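Local structure of lipase (Rhizopus niveus, 1LGY) at residues Val7-Ala12 with Ser230-Cys235; Ala21-Thr26 with Ile140-Ser145; Lys45-Gly50 with Leu68-Gln73; Pro195-Val200 with Pro219-Trp224. The protein hydrolyses the ester bonds of triacylglycerols and of the partial glycerides derived from them, with a strong preference for the 1- and 3-positions. One frame throughout, in Å; residues are numbered along the deposited sequence.

Contact 1 (Val7-Ala12 with Ser230-Cys235)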
# COMPACT_ATOMS: atom_id res chain seq x y z
N VAL A 7 5.93 7.49 -19.62
CA VAL A 7 4.71 7.63 -20.38
C VAL A 7 3.64 8.41 -19.66
O VAL A 7 3.77 8.69 -18.48
CB VAL A 7 4.09 6.26 -20.74
CG1 VAL A 7 5.05 5.40 -21.57
CG2 VAL A 7 3.74 5.55 -19.46
N ALA A 8 2.61 8.84 -20.36
CA ALA A 8 1.48 9.43 -19.68
C ALA A 8 0.53 8.28 -19.43
O ALA A 8 0.62 7.24 -20.10
CB ALA A 8 0.80 10.43 -20.54
N ALA A 9 -0.38 8.42 -18.46
CA ALA A 9 -1.28 7.34 -18.14
C ALA A 9 -2.58 7.47 -18.90
O ALA A 9 -3.16 8.53 -19.13
CB ALA A 9 -1.58 7.32 -16.66
N THR A 10 -2.95 6.30 -19.38
CA THR A 10 -4.16 6.07 -20.14
C THR A 10 -5.27 6.28 -19.15
O THR A 10 -5.11 5.90 -17.99
CB THR A 10 -4.01 4.63 -20.69
OG1 THR A 10 -4.75 4.60 -21.89
CG2 THR A 10 -4.58 3.56 -19.86
N THR A 11 -6.41 6.83 -19.53
CA THR A 11 -7.40 7.16 -18.52
C THR A 11 -7.87 5.89 -17.80
O THR A 11 -8.17 5.87 -16.62
CB THR A 11 -8.56 7.94 -19.18
OG1 THR A 11 -9.39 7.00 -19.84
CG2 THR A 11 -8.07 8.92 -20.25
N ALA A 12 -7.80 4.77 -18.51
CA ALA A 12 -8.13 3.45 -17.99
C ALA A 12 -7.35 3.05 -16.76
O ALA A 12 -7.93 2.40 -15.87
CB ALA A 12 -7.87 2.44 -19.08
N SER A 230 -5.80 14.02 -13.49
CA SER A 230 -5.56 13.11 -14.60
C SER A 230 -4.17 13.36 -15.18
O SER A 230 -3.79 12.73 -16.18
CB SER A 230 -6.65 13.32 -15.69
OG SER A 230 -6.87 14.71 -15.98
N ASN A 231 -3.36 14.23 -14.59
CA ASN A 231 -2.05 14.40 -15.15
C ASN A 231 -1.11 13.50 -14.34
O ASN A 231 -0.49 13.87 -13.35
CB ASN A 231 -1.76 15.90 -15.08
CG ASN A 231 -0.66 16.40 -16.01
OD1 ASN A 231 0.00 17.42 -15.72
ND2 ASN A 231 -0.42 15.71 -17.13
N VAL A 232 -1.07 12.24 -14.78
CA VAL A 232 -0.28 11.18 -14.18
C VAL A 232 0.81 10.64 -15.13
O VAL A 232 0.58 9.91 -16.11
CB VAL A 232 -1.26 10.08 -13.78
CG1 VAL A 232 -0.49 8.94 -13.17
CG2 VAL A 232 -2.33 10.65 -12.84
N GLN A 233 2.07 10.92 -14.88
CA GLN A 233 3.14 10.36 -15.66
C GLN A 233 3.52 9.06 -15.00
O GLN A 233 3.41 8.94 -13.77
CB GLN A 233 4.17 11.37 -15.61
CG GLN A 233 5.60 10.99 -15.70
CD GLN A 233 6.41 12.28 -15.66
OE1 GLN A 233 6.21 13.19 -16.49
NE2 GLN A 233 7.33 12.41 -14.70
N ILE A 234 3.96 8.08 -15.79
CA ILE A 234 4.33 6.77 -15.29
C ILE A 234 5.79 6.58 -15.57
O ILE A 234 6.17 6.70 -16.72
CB ILE A 234 3.59 5.65 -15.98
CG1 ILE A 234 2.11 5.78 -15.76
CG2 ILE A 234 4.10 4.31 -15.43
CD1 ILE A 234 1.29 4.52 -16.17
N CYS A 235 6.61 6.34 -14.54
CA CYS A 235 7.98 5.96 -14.69
C CYS A 235 7.94 4.45 -14.61
O CYS A 235 8.07 3.80 -13.57
CB CYS A 235 8.79 6.52 -13.59
SG CYS A 235 9.38 8.18 -13.92
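V7 and I234 form an antiparallel hydrogen-bonded pair at one edge of the large mixed sheet of this α/β-hydrolase, where the short N-terminal strand 6-8 lies against strand 231-235 from late in the chain. Three backbone bonds join the segments. V7 N donates to I234 O over 3.0 Å, and I234 N returns a straighter bond to V7 O, 2.8 Å long with 167° at the hydrogen. Segment 7-12 has already left its strand at A9, yet A9 N still reaches V232 O at 2.9 Å; that bond is bent to 131° at the hydrogen. Between these bonds sits the non-hydrogen-bonded pair A8 and Q233. Here Q233 CA adds a CA-H...O contact to V7 O, at 3.3 Å, giving this carbonyl a second, weaker partner beside the amide of I234. The polar end of Q233 looks elsewhere, its OE1 being bonded to K226 NZ on the adjoining strand 221-227.

The apolar contacts gather on the face that carries V7 and I234. With CG1 of V7 anti to the carbonyl carbon (chi1 -59°), CG2 is the branch turned to the neighbouring strand, and the two side chains cross obliquely. V7 CG2 meets I234 CB at 3.5 Å, closer than usual van der Waals contact. I234 also touches Q13, and A9 touches I14, both on helix 11-26, so the same face receives the start of that helix. The methyl of A9 rests against two side chains of the strand at once: A9 CB is 4.0 Å from both V232 CG1 and I234 CD1.

Contact 2 (Ala21-Thr26 with Ile140-Ser145)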
# COMPACT_ATOMS: atom_id res chain seq x y z
N ALA A 21 -7.05 4.05 -4.58
CA ALA A 21 -6.83 5.08 -3.61
C ALA A 21 -8.10 5.18 -2.78
O ALA A 21 -8.06 5.18 -1.56
CB ALA A 21 -6.57 6.34 -4.33
N GLY A 22 -9.28 5.11 -3.42
CA GLY A 22 -10.58 5.12 -2.75
C GLY A 22 -10.80 3.97 -1.75
O GLY A 22 -11.43 4.18 -0.71
N ILE A 23 -10.26 2.78 -2.02
CA ILE A 23 -10.39 1.68 -1.10
C ILE A 23 -9.41 1.90 0.02
O ILE A 23 -9.81 1.83 1.17
CB ILE A 23 -10.10 0.35 -1.83
CG1 ILE A 23 -11.19 0.15 -2.92
CG2 ILE A 23 -10.10 -0.79 -0.82
CD1 ILE A 23 -11.30 -1.22 -3.65
N ALA A 24 -8.15 2.26 -0.26
CA ALA A 24 -7.22 2.63 0.81
C ALA A 24 -7.81 3.71 1.72
O ALA A 24 -7.59 3.64 2.92
CB ALA A 24 -5.94 3.13 0.21
N ALA A 25 -8.72 4.58 1.25
CA ALA A 25 -9.27 5.64 2.12
C ALA A 25 -10.30 5.22 3.12
O ALA A 25 -10.50 5.78 4.19
CB ALA A 25 -9.88 6.71 1.26
N THR A 26 -10.89 4.08 2.79
CA THR A 26 -11.90 3.47 3.62
C THR A 26 -11.34 2.98 4.92
O THR A 26 -12.07 2.95 5.91
CB THR A 26 -12.58 2.28 2.90
OG1 THR A 26 -11.63 1.22 2.74
CG2 THR A 26 -13.06 2.68 1.54
N ILE A 140 -6.26 -8.46 -3.78
CA ILE A 140 -5.60 -7.17 -3.98
C ILE A 140 -5.15 -6.62 -2.65
O ILE A 140 -6.00 -6.56 -1.80
CB ILE A 140 -6.56 -6.22 -4.64
CG1 ILE A 140 -6.78 -6.86 -6.03
CG2 ILE A 140 -6.08 -4.80 -4.62
CD1 ILE A 140 -7.55 -6.13 -7.12
N VAL A 141 -3.90 -6.21 -2.41
CA VAL A 141 -3.47 -5.68 -1.10
C VAL A 141 -3.31 -4.20 -1.25
O VAL A 141 -2.75 -3.77 -2.25
CB VAL A 141 -2.13 -6.27 -0.66
CG1 VAL A 141 -1.87 -5.86 0.77
CG2 VAL A 141 -2.15 -7.81 -0.81
N THR A 142 -3.76 -3.38 -0.32
CA THR A 142 -3.62 -1.96 -0.54
C THR A 142 -3.56 -1.12 0.71
O THR A 142 -3.93 -1.57 1.79
CB THR A 142 -4.80 -1.52 -1.45
OG1 THR A 142 -4.34 -0.32 -2.04
CG2 THR A 142 -6.10 -1.23 -0.78
N GLY A 143 -3.05 0.10 0.55
CA GLY A 143 -3.02 1.04 1.66
C GLY A 143 -2.41 2.38 1.28
O GLY A 143 -1.79 2.57 0.25
N HIS A 144 -2.65 3.35 2.12
CA HIS A 144 -2.06 4.67 2.05
C HIS A 144 -1.07 4.81 3.21
O HIS A 144 -1.14 4.07 4.21
CB HIS A 144 -3.18 5.69 2.16
CG HIS A 144 -2.74 7.13 2.27
ND1 HIS A 144 -2.78 7.85 3.37
CD2 HIS A 144 -2.23 7.90 1.27
CE1 HIS A 144 -2.33 9.03 3.08
NE2 HIS A 144 -1.99 9.05 1.82
N SER A 145 -0.13 5.73 3.02
CA SER A 145 0.86 6.15 3.98
C SER A 145 1.56 5.01 4.67
O SER A 145 2.07 4.15 3.96
CB SER A 145 0.15 7.05 4.96
OG SER A 145 1.12 7.83 5.61
O HOH W 1 -5.20 2.85 3.30
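T142 projects from strand 138-144 toward helix 11-26 and meets I23 and A24 on the last turns of that helix. From its CB two branches part. OG1, anti to the backbone N (chi1 -158°), comes within 4.4 Å of A24 CB but is hydrogen-bonded within the sheet to F173 O of the adjacent strand 170-175. The methyl CG2 does the touching: T142 CG2 is 4.0 Å from I23 CG2, where the side chains cross at about a right angle, and 4.1 Å from A24 N.

A24 makes the next step along the strand. Its methyl lies over the backbone, with A24 CB 3.8 Å from both G143 C and H144 N. With only a methyl at A24, the main chains come near, A24 CA and G143 CA being 4.6 Å apart, and the helix crosses the strand at 71°. No direct hydrogen bond joins the two segments. Instead a water accepts from H144 N at 2.9 Å and donates to A24 O, bridging two buried backbone groups.

G143 opens the GxSxG nucleophile elbow, in which S145 has a positive phi of 48° and its OG is hydrogen-bonded to H257 NE2 of the catalytic triad. H144 CB faces A24, whereas its imidazole leads away, bonded through ND1 to Y28 OH and stacked on the ring of H257. The contact is thus apolar between side chains and water-mediated between backbones, which implies that the helix abuts the base of the active-site turn through small groups, while S145 OG and the H144 imidazole bond to residues outside the two segments.

Contact 3 (Lys45-Gly50 with Leu68-Gln73)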
# COMPACT_ATOMS: atom_id res chain seq x y z
N LYS A 45 -19.08 3.13 -2.95
CA LYS A 45 -18.75 3.68 -4.25
C LYS A 45 -17.81 2.79 -5.02
O LYS A 45 -17.87 2.82 -6.26
CB LYS A 45 -18.05 5.03 -4.14
CG LYS A 45 -17.84 5.71 -5.50
CD LYS A 45 -16.86 6.90 -5.56
CE LYS A 45 -16.90 7.34 -7.05
NZ LYS A 45 -15.91 8.36 -7.34
N TRP A 46 -16.93 2.02 -4.36
CA TRP A 46 -15.96 1.26 -5.11
C TRP A 46 -16.19 -0.21 -5.01
O TRP A 46 -15.93 -0.90 -5.98
CB TRP A 46 -14.60 1.63 -4.62
CG TRP A 46 -14.23 3.01 -5.11
CD1 TRP A 46 -14.15 4.07 -4.23
CD2 TRP A 46 -13.96 3.39 -6.39
NE1 TRP A 46 -13.83 5.12 -4.96
CE2 TRP A 46 -13.71 4.76 -6.23
CE3 TRP A 46 -13.89 2.83 -7.64
CZ2 TRP A 46 -13.39 5.57 -7.31
CZ3 TRP A 46 -13.57 3.63 -8.73
CH2 TRP A 46 -13.32 5.00 -8.57
N VAL A 47 -16.64 -0.71 -3.86
CA VAL A 47 -16.99 -2.11 -3.79
C VAL A 47 -18.28 -2.32 -3.05
O VAL A 47 -18.32 -2.93 -1.99
CB VAL A 47 -15.70 -2.92 -3.24
CG1 VAL A 47 -15.00 -2.12 -2.20
CG2 VAL A 47 -16.06 -4.31 -2.77
N PRO A 48 -19.43 -1.90 -3.68
CA PRO A 48 -20.80 -1.98 -3.15
C PRO A 48 -21.28 -3.29 -2.53
O PRO A 48 -22.09 -3.29 -1.61
CB PRO A 48 -21.67 -1.57 -4.31
CG PRO A 48 -20.88 -2.07 -5.49
CD PRO A 48 -19.54 -1.53 -5.10
N ASP A 49 -20.85 -4.46 -2.99
CA ASP A 49 -21.31 -5.70 -2.38
C ASP A 49 -20.31 -6.27 -1.39
O ASP A 49 -20.34 -7.46 -1.11
CB ASP A 49 -21.60 -6.66 -3.48
CG ASP A 49 -20.38 -7.38 -4.02
OD1 ASP A 49 -19.46 -6.74 -4.50
OD2 ASP A 49 -20.35 -8.61 -3.91
N GLY A 50 -19.44 -5.48 -0.77
CA GLY A 50 -18.42 -6.00 0.08
C GLY A 50 -18.94 -6.54 1.38
O GLY A 50 -19.81 -5.96 2.04
N LEU A 68 -11.66 -8.06 3.14
CA LEU A 68 -12.99 -7.79 2.60
C LEU A 68 -13.20 -8.72 1.42
O LEU A 68 -12.25 -8.88 0.68
CB LEU A 68 -12.99 -6.33 2.20
CG LEU A 68 -14.22 -5.78 1.49
CD1 LEU A 68 -15.23 -5.27 2.49
CD2 LEU A 68 -13.81 -4.60 0.63
N ARG A 69 -14.33 -9.41 1.21
CA ARG A 69 -14.55 -10.18 -0.01
C ARG A 69 -15.69 -9.55 -0.82
O ARG A 69 -16.60 -8.90 -0.32
CB ARG A 69 -14.91 -11.61 0.34
CG ARG A 69 -14.95 -12.55 -0.83
CD ARG A 69 -15.56 -13.82 -0.35
NE ARG A 69 -16.98 -13.63 -0.11
CZ ARG A 69 -17.55 -14.13 0.97
NH1 ARG A 69 -16.89 -14.85 1.86
NH2 ARG A 69 -18.81 -13.84 1.22
N SER A 70 -15.62 -9.65 -2.14
CA SER A 70 -16.60 -9.06 -3.05
C SER A 70 -16.83 -10.18 -4.04
O SER A 70 -15.95 -10.47 -4.86
CB SER A 70 -16.06 -7.90 -3.85
OG SER A 70 -16.90 -7.57 -4.95
N ASP A 71 -18.00 -10.82 -3.91
CA ASP A 71 -18.32 -11.90 -4.82
C ASP A 71 -18.56 -11.45 -6.24
O ASP A 71 -18.26 -12.15 -7.21
CB ASP A 71 -19.50 -12.61 -4.26
CG ASP A 71 -19.13 -13.34 -2.99
OD1 ASP A 71 -18.06 -13.92 -2.95
OD2 ASP A 71 -19.91 -13.34 -2.05
N LYS A 72 -19.01 -10.20 -6.33
CA LYS A 72 -19.25 -9.60 -7.62
C LYS A 72 -17.96 -9.44 -8.41
O LYS A 72 -17.85 -9.91 -9.54
CB LYS A 72 -19.90 -8.28 -7.37
CG LYS A 72 -20.52 -7.79 -8.65
CD LYS A 72 -21.55 -6.70 -8.38
CE LYS A 72 -22.96 -7.20 -8.01
NZ LYS A 72 -23.05 -7.83 -6.69
N GLN A 73 -16.95 -8.80 -7.82
CA GLN A 73 -15.66 -8.57 -8.45
C GLN A 73 -14.66 -9.69 -8.31
O GLN A 73 -13.53 -9.58 -8.81
CB GLN A 73 -15.03 -7.33 -7.90
CG GLN A 73 -15.84 -6.13 -8.31
CD GLN A 73 -15.59 -4.99 -7.36
OE1 GLN A 73 -14.87 -4.04 -7.64
NE2 GLN A 73 -16.21 -5.11 -6.21
O HOH W 2 -22.57 -10.09 -5.20
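D49 carries its CG between the backbone N and the carbonyl carbon (chi1 82°), which sends the carboxylate from the type I turn V47-G50 toward S70, whose OG stands anti to its own backbone N (chi1 165°). S70 opens an ST motif at the end of strand 63-70, and its hydroxyl is gripped three times. S70 OG donates to the syn lone pair of D49 OD1 at 2.7 Å. S70 OG also accepts from Q73 N, and from Q73 NE2 at 2.8 Å. The second carboxylate oxygen takes the backbone of the following turn: K72 N donates to D49 OD2 over 3.2 Å, on the syn side but 34° out of the carboxylate plane. The bent lysine chain folds back over D49, yet its salt bridge is long, K72 NZ lying 4.0 Å from D49 OD2, and a water links the two. The like charge of D71, its OD2 5.1 Å from D49 OD2, has its own partners: K51, Y137 OH and, weakly, R69 NE.

Behind this network V47 CG1 and L68 CD2 meet tip to tip at 3.9 Å, while V47 CG2 packs on S70 CB and Q73 NE2; I23 and Y77 also touch V47. The turn joins helix 41-46 to the edge strand 51-58. Where that strand is about to begin, G50 CA makes a CA-H...O contact with R69 O, 3.4 Å away.

Contact 4 (Pro195-Val200 with Pro219-Trp224)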
# COMPACT_ATOMS: atom_id res chain seq x y z
N PRO A 195 2.72 -7.68 -9.50
CA PRO A 195 2.53 -6.27 -9.85
C PRO A 195 2.37 -5.37 -8.65
O PRO A 195 1.56 -5.58 -7.76
CB PRO A 195 1.37 -6.26 -10.75
CG PRO A 195 0.72 -7.58 -10.51
CD PRO A 195 1.87 -8.53 -10.30
N PHE A 196 3.25 -4.39 -8.61
CA PHE A 196 3.25 -3.39 -7.57
C PHE A 196 3.20 -2.04 -8.25
O PHE A 196 4.06 -1.69 -9.04
CB PHE A 196 4.53 -3.62 -6.80
CG PHE A 196 4.75 -2.67 -5.64
CD1 PHE A 196 3.70 -2.20 -4.90
CD2 PHE A 196 6.05 -2.28 -5.34
CE1 PHE A 196 3.95 -1.32 -3.83
CE2 PHE A 196 6.30 -1.42 -4.30
CZ PHE A 196 5.25 -0.95 -3.55
N GLN A 197 2.19 -1.26 -7.91
CA GLN A 197 1.96 0.05 -8.47
C GLN A 197 2.06 1.10 -7.37
O GLN A 197 1.12 1.15 -6.58
CB GLN A 197 0.59 0.08 -9.05
CG GLN A 197 0.30 -0.83 -10.22
CD GLN A 197 0.97 -0.36 -11.50
OE1 GLN A 197 1.12 0.84 -11.75
NE2 GLN A 197 1.39 -1.34 -12.31
N ARG A 198 3.12 1.95 -7.28
CA ARG A 198 3.21 2.98 -6.28
C ARG A 198 2.75 4.32 -6.84
O ARG A 198 3.49 4.93 -7.61
CB ARG A 198 4.64 3.21 -5.78
CG ARG A 198 5.42 2.00 -5.44
CD ARG A 198 6.79 2.34 -4.97
NE ARG A 198 7.64 2.93 -6.00
CZ ARG A 198 7.97 4.24 -5.99
NH1 ARG A 198 7.50 5.05 -5.02
NH2 ARG A 198 8.83 4.75 -6.89
N THR A 199 1.55 4.80 -6.51
CA THR A 199 1.16 6.14 -6.90
C THR A 199 1.68 7.11 -5.85
O THR A 199 1.71 6.77 -4.67
CB THR A 199 -0.37 6.35 -6.98
OG1 THR A 199 -0.88 5.55 -8.03
CG2 THR A 199 -0.73 7.80 -7.31
N VAL A 200 2.18 8.28 -6.29
CA VAL A 200 2.55 9.38 -5.41
C VAL A 200 2.01 10.66 -6.07
O VAL A 200 2.09 10.87 -7.27
CB VAL A 200 4.13 9.51 -5.15
CG1 VAL A 200 4.87 8.47 -5.95
CG2 VAL A 200 4.66 10.92 -5.43
N PRO A 219 10.91 -0.47 -4.93
CA PRO A 219 10.63 -1.27 -6.12
C PRO A 219 9.31 -0.81 -6.70
O PRO A 219 8.73 0.17 -6.20
CB PRO A 219 10.61 -2.66 -5.57
CG PRO A 219 9.81 -2.42 -4.32
CD PRO A 219 10.55 -1.23 -3.74
N GLY A 220 8.79 -1.52 -7.71
CA GLY A 220 7.44 -1.21 -8.22
C GLY A 220 7.37 -0.04 -9.16
O GLY A 220 8.31 0.76 -9.14
N VAL A 221 6.29 0.12 -9.97
CA VAL A 221 6.28 1.21 -10.93
C VAL A 221 5.46 2.37 -10.48
O VAL A 221 4.33 2.32 -10.06
CB VAL A 221 5.85 0.75 -12.42
CG1 VAL A 221 5.50 -0.71 -12.43
CG2 VAL A 221 4.80 1.67 -13.01
N GLU A 222 6.13 3.47 -10.65
CA GLU A 222 5.69 4.72 -10.13
C GLU A 222 4.79 5.43 -11.09
O GLU A 222 5.14 5.53 -12.26
CB GLU A 222 6.95 5.47 -9.81
CG GLU A 222 6.68 6.91 -9.68
CD GLU A 222 7.67 7.78 -8.98
OE1 GLU A 222 8.85 7.48 -8.76
OE2 GLU A 222 7.20 8.85 -8.68
N SER A 223 3.66 5.90 -10.52
CA SER A 223 2.67 6.69 -11.22
C SER A 223 2.45 7.96 -10.42
O SER A 223 1.87 7.96 -9.34
CB SER A 223 1.39 5.88 -11.35
OG SER A 223 0.96 5.25 -10.15
N TRP A 224 2.98 9.07 -10.94
CA TRP A 224 2.99 10.38 -10.32
C TRP A 224 1.89 11.30 -10.83
O TRP A 224 1.81 11.63 -12.01
CB TRP A 224 4.34 10.98 -10.59
CG TRP A 224 4.71 12.28 -9.87
CD1 TRP A 224 4.24 12.63 -8.62
CD2 TRP A 224 5.56 13.24 -10.38
NE1 TRP A 224 4.80 13.78 -8.35
CE2 TRP A 224 5.59 14.19 -9.35
CE3 TRP A 224 6.33 13.45 -11.53
CZ2 TRP A 224 6.37 15.33 -9.48
CZ3 TRP A 224 7.12 14.60 -11.66
CH2 TRP A 224 7.13 15.54 -10.63
O HOH W 3 9.93 2.43 -7.76
O HOH W 4 9.22 7.11 -5.44
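R198 and E222 meet on one face of a pair of parallel neighbours in the central α/β-hydrolase sheet, strands 196-201 and 221-227. A bend at chi3 (-67°) turns the guanidinium toward E222, its plane 67° from that of the carboxylate. Their salt bridge, R198 NH2 to E222 OE1 at 3.3 Å, is a long, bent (129° at the hydrogen) and weak hydrogen bond; one water also links NH1 to OE1, weakly on the glutamate side, and E222 OE2 is held by S245 OG. A second water accepts from R198 NH2 and lies 2.7 Å from G220 O.

On the other face Q197 and V221 lie side by side, and T199 OG1 and S223 OG share a hydrogen bond of 2.8 Å beneath F17 of helix 11-26. Four backbone bonds join the strands.

At the start F196 leans obliquely on the entering loop: F196 CE2 meets P219 CG at 3.6 Å, and F196 CD2 lies 3.4 Å from CA of G220, a glycine with positive phi. At the far end V200 CG2 touches W224 CD1 at 3.6 Å, and the indole presents its edge to the backbone, W224 CD1 lying 3.1 Å from V200 O.

Overall arrangement
Contacts 1, 3 and 4 all involve strands of the large mixed sheet, and contact 2 lays a helix across it. Contacts 2 and 4 are buried, whereas contacts 1 and 3 are partly exposed, each with its centre about 19 Å from that of the chain. Helix 11-26 starts in contact 1 and a later part of it serves contact 2, where I23 also packs on W46 and V47 of contact 3. Contacts 1 and 4 adjoin, since strand 231-235 bonds to 221-227 through C235 N and E222 O. Backbone ladders dominate contacts 1 and 4, the latter adding a buried ion pair; contact 2 relies on methyls and one water, and contact 3 on a carboxylate gripping a turn.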